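Local coordinates for B-agarase (Saccharophagus degradans, PDB 4BQ2), which hydrolyses agarose and its oligosaccharides as an exo-acting beta-agarase of glycoside hydrolase family 50, at residues A[6-11]-A[15-20]. Numbering follows the deposited sequence.
With CA (calcium ion), chain K.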
loop_
_atom_site.group_PDB
_atom_site.type_symbol
_atom_site.label_atom_id
_atom_site.label_comp_id
_atom_site.label_asym_id
_atom_site.label_seq_id
_atom_site.Cartn_x
_atom_site.Cartn_y
_atom_site.Cartn_z
ATOM N N PHE A 6 -20.284 14.552 -23.918
ATOM C CA PHE A 6 -20.023 13.704 -25.086
ATOM C C PHE A 6 -20.998 12.532 -25.103
ATOM O O PHE A 6 -20.900 11.638 -24.252
ATOM C CB PHE A 6 -18.578 13.124 -25.088
ATOM C CG PHE A 6 -17.506 14.175 -25.098
ATOM C CD1 PHE A 6 -17.054 14.732 -26.312
ATOM C CD2 PHE A 6 -16.985 14.665 -23.902
ATOM C CE1 PHE A 6 -16.073 15.723 -26.314
ATOM C CE2 PHE A 6 -16.012 15.667 -23.906
ATOM C CZ PHE A 6 -15.551 16.186 -25.106
ATOM N N ASP A 7 -21.915 12.522 -26.067
ATOM C CA ASP A 7 -22.784 11.340 -26.267
ATOM C C ASP A 7 -22.424 10.548 -27.511
ATOM O O ASP A 7 -23.039 9.517 -27.787
ATOM C CB ASP A 7 -24.280 11.690 -26.244
ATOM C CG ASP A 7 -24.715 12.595 -27.396
ATOM O OD1 ASP A 7 -24.024 12.746 -28.424
ATOM O OD2 ASP A 7 -25.784 13.191 -27.245
ATOM N N PHE A 8 -21.438 11.049 -28.262
ATOM C CA PHE A 8 -20.898 10.385 -29.483
ATOM C C PHE A 8 -21.899 10.145 -30.622
ATOM O O PHE A 8 -21.606 9.375 -31.551
ATOM C CB PHE A 8 -20.092 9.125 -29.119
ATOM C CG PHE A 8 -19.056 9.390 -28.064
ATOM C CD1 PHE A 8 -17.873 10.051 -28.399
ATOM C CD2 PHE A 8 -19.298 9.083 -26.722
ATOM C CE1 PHE A 8 -16.923 10.358 -27.423
ATOM C CE2 PHE A 8 -18.341 9.384 -25.742
ATOM C CZ PHE A 8 -17.162 10.018 -26.102
ATOM N N GLU A 9 -23.048 10.823 -30.565
ATOM C CA GLU A 9 -24.134 10.577 -31.534
ATOM C C GLU A 9 -23.898 11.176 -32.927
ATOM O O GLU A 9 -24.449 10.707 -33.908
ATOM C CB GLU A 9 -25.486 11.036 -30.971
ATOM C CG GLU A 9 -25.922 10.227 -29.758
ATOM C CD GLU A 9 -25.969 8.745 -30.075
ATOM O OE1 GLU A 9 -26.608 8.395 -31.084
ATOM O OE2 GLU A 9 -25.325 7.935 -29.367
ATOM N N ASN A 10 -23.105 12.231 -33.012
ATOM C CA ASN A 10 -22.720 12.761 -34.328
ATOM C C ASN A 10 -21.689 11.857 -35.057
ATOM O O ASN A 10 -21.161 12.236 -36.098
ATOM C CB ASN A 10 -22.219 14.211 -34.190
ATOM C CG ASN A 10 -20.890 14.305 -33.447
ATOM O OD1 ASN A 10 -20.345 13.291 -32.984
ATOM N ND2 ASN A 10 -20.356 15.520 -33.340
ATOM N N ASP A 11 -21.389 10.681 -34.489
ATOM C CA ASP A 11 -20.522 9.659 -35.140
ATOM C C ASP A 11 -19.047 10.111 -35.322
ATOM O O ASP A 11 -18.279 9.529 -36.112
ATOM C CB ASP A 11 -21.132 9.222 -36.500
ATOM C CG ASP A 11 -21.085 7.703 -36.731
ATOM O OD1 ASP A 11 -20.257 7.003 -36.105
ATOM O OD2 ASP A 11 -21.894 7.197 -37.551
ATOM N N SER A 15 -12.352 15.984 -31.626
ATOM C CA SER A 15 -10.984 16.403 -31.876
ATOM C C SER A 15 -10.258 16.875 -30.614
ATOM O O SER A 15 -9.029 16.954 -30.623
ATOM C CB SER A 15 -10.920 17.459 -32.995
ATOM O OG SER A 15 -11.510 18.676 -32.587
ATOM N N ASN A 16 -11.024 17.170 -29.556
ATOM C CA ASN A 16 -10.481 17.570 -28.256
ATOM C C ASN A 16 -10.102 16.382 -27.372
ATOM O O ASN A 16 -9.696 16.572 -26.225
ATOM C CB ASN A 16 -11.473 18.455 -27.495
ATOM C CG ASN A 16 -11.830 19.719 -28.250
ATOM O OD1 ASN A 16 -11.020 20.263 -29.009
ATOM N ND2 ASN A 16 -13.053 20.197 -28.044
ATOM N N ILE A 17 -10.247 15.167 -27.896
ATOM C CA ILE A 17 -9.863 13.958 -27.160
ATOM C C ILE A 17 -8.623 13.320 -27.749
ATOM O O ILE A 17 -8.582 12.990 -28.925
ATOM C CB ILE A 17 -10.997 12.918 -27.046
ATOM C CG1 ILE A 17 -12.232 13.552 -26.396
ATOM C CG2 ILE A 17 -10.514 11.718 -26.204
ATOM C CD1 ILE A 17 -13.475 12.699 -26.486
ATOM N N HIS A 18 -7.630 13.094 -26.908
ATOM C CA HIS A 18 -6.327 12.593 -27.363
ATOM C C HIS A 18 -6.067 11.174 -26.852
ATOM O O HIS A 18 -6.422 10.846 -25.704
ATOM C CB HIS A 18 -5.244 13.575 -26.906
ATOM C CG HIS A 18 -5.561 14.996 -27.269
ATOM N ND1 HIS A 18 -5.146 15.572 -28.451
ATOM C CD2 HIS A 18 -6.328 15.926 -26.647
ATOM C CE1 HIS A 18 -5.616 16.805 -28.529
ATOM N NE2 HIS A 18 -6.343 17.043 -27.451
ATOM N N PHE A 19 -5.457 10.344 -27.698
ATOM C CA PHE A 19 -5.313 8.916 -27.400
ATOM C C PHE A 19 -3.866 8.524 -27.161
ATOM O O PHE A 19 -2.998 8.785 -28.003
ATOM C CB PHE A 19 -6.018 8.094 -28.471
ATOM C CG PHE A 19 -7.463 8.492 -28.621
ATOM C CD1 PHE A 19 -8.380 8.211 -27.595
ATOM C CD2 PHE A 19 -7.894 9.225 -29.721
ATOM C CE1 PHE A 19 -9.709 8.607 -27.699
ATOM C CE2 PHE A 19 -9.221 9.618 -29.840
ATOM C CZ PHE A 19 -10.128 9.328 -28.826
ATOM N N LEU A 20 -3.625 7.937 -25.988
ATOM C CA LEU A 20 -2.293 7.515 -25.549
ATOM C C LEU A 20 -2.187 6.018 -25.715
ATOM O O LEU A 20 -2.840 5.269 -24.975
ATOM C CB LEU A 20 -2.074 7.824 -24.067
ATOM C CG LEU A 20 -2.347 9.211 -23.503
ATOM C CD1 LEU A 20 -1.361 9.468 -22.381
ATOM C CD2 LEU A 20 -2.221 10.295 -24.558
HETATM CA CA CA K . -24.188 7.558 -27.320
HETATM O O HOH W 1 -25.819 8.434 -26.358
#
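Ile17 reaches Phe6 and Phe8 with a single methyl group. Its CD1 sits over one face of the Phe6 ring, 4.2 Å from the centroid and 18° off the ring normal, in a CH-pi contact displaced toward the rim at Phe6 CD1 and CE1. The same methyl meets the Phe8 ring at its edge, near the ring plane, with Ile17 CD1 4.3 Å from Phe8 CE1. Phe6 and Ile17 approach from opposite directions, and the extended outer torsion of Ile17 (chi2 169°) carries CD1 toward the Phe6 ring, the two side chains together spanning the 10.4 Å between the CA atoms of Phe6 and Ile17. Ile56 of strand 51-56 touches both Phe6 and Ile17, while Pro14 packs on both phenylalanines, so the methyl belongs to a larger apolar cluster in the agarase CBM-like domain.

Beyond Phe6 the loop is organised by polar groups and calcium. Asp7 OD1 accepts a hydrogen bond from Glu9 N at 3.0 Å, closing an Asx turn, and a type I beta turn from Phe8 to Asp11 overlaps it. Calcium is bound by Asp7 O at 2.3 Å and Glu9 OE2 at 2.4 Å, with Ser37, Lys38, Asp185 and a water completing the site. Phe8, between these two ligands in sequence, sends its ring into the apolar cluster. No hydrogen bond joins 6-11 to 15-20: their contact is small and purely apolar, which implies that dispersion and CH-pi attraction link strand 17-20 to the end of strand 3-6 and the loop after it, whose shape is probably held mainly by its turns and calcium.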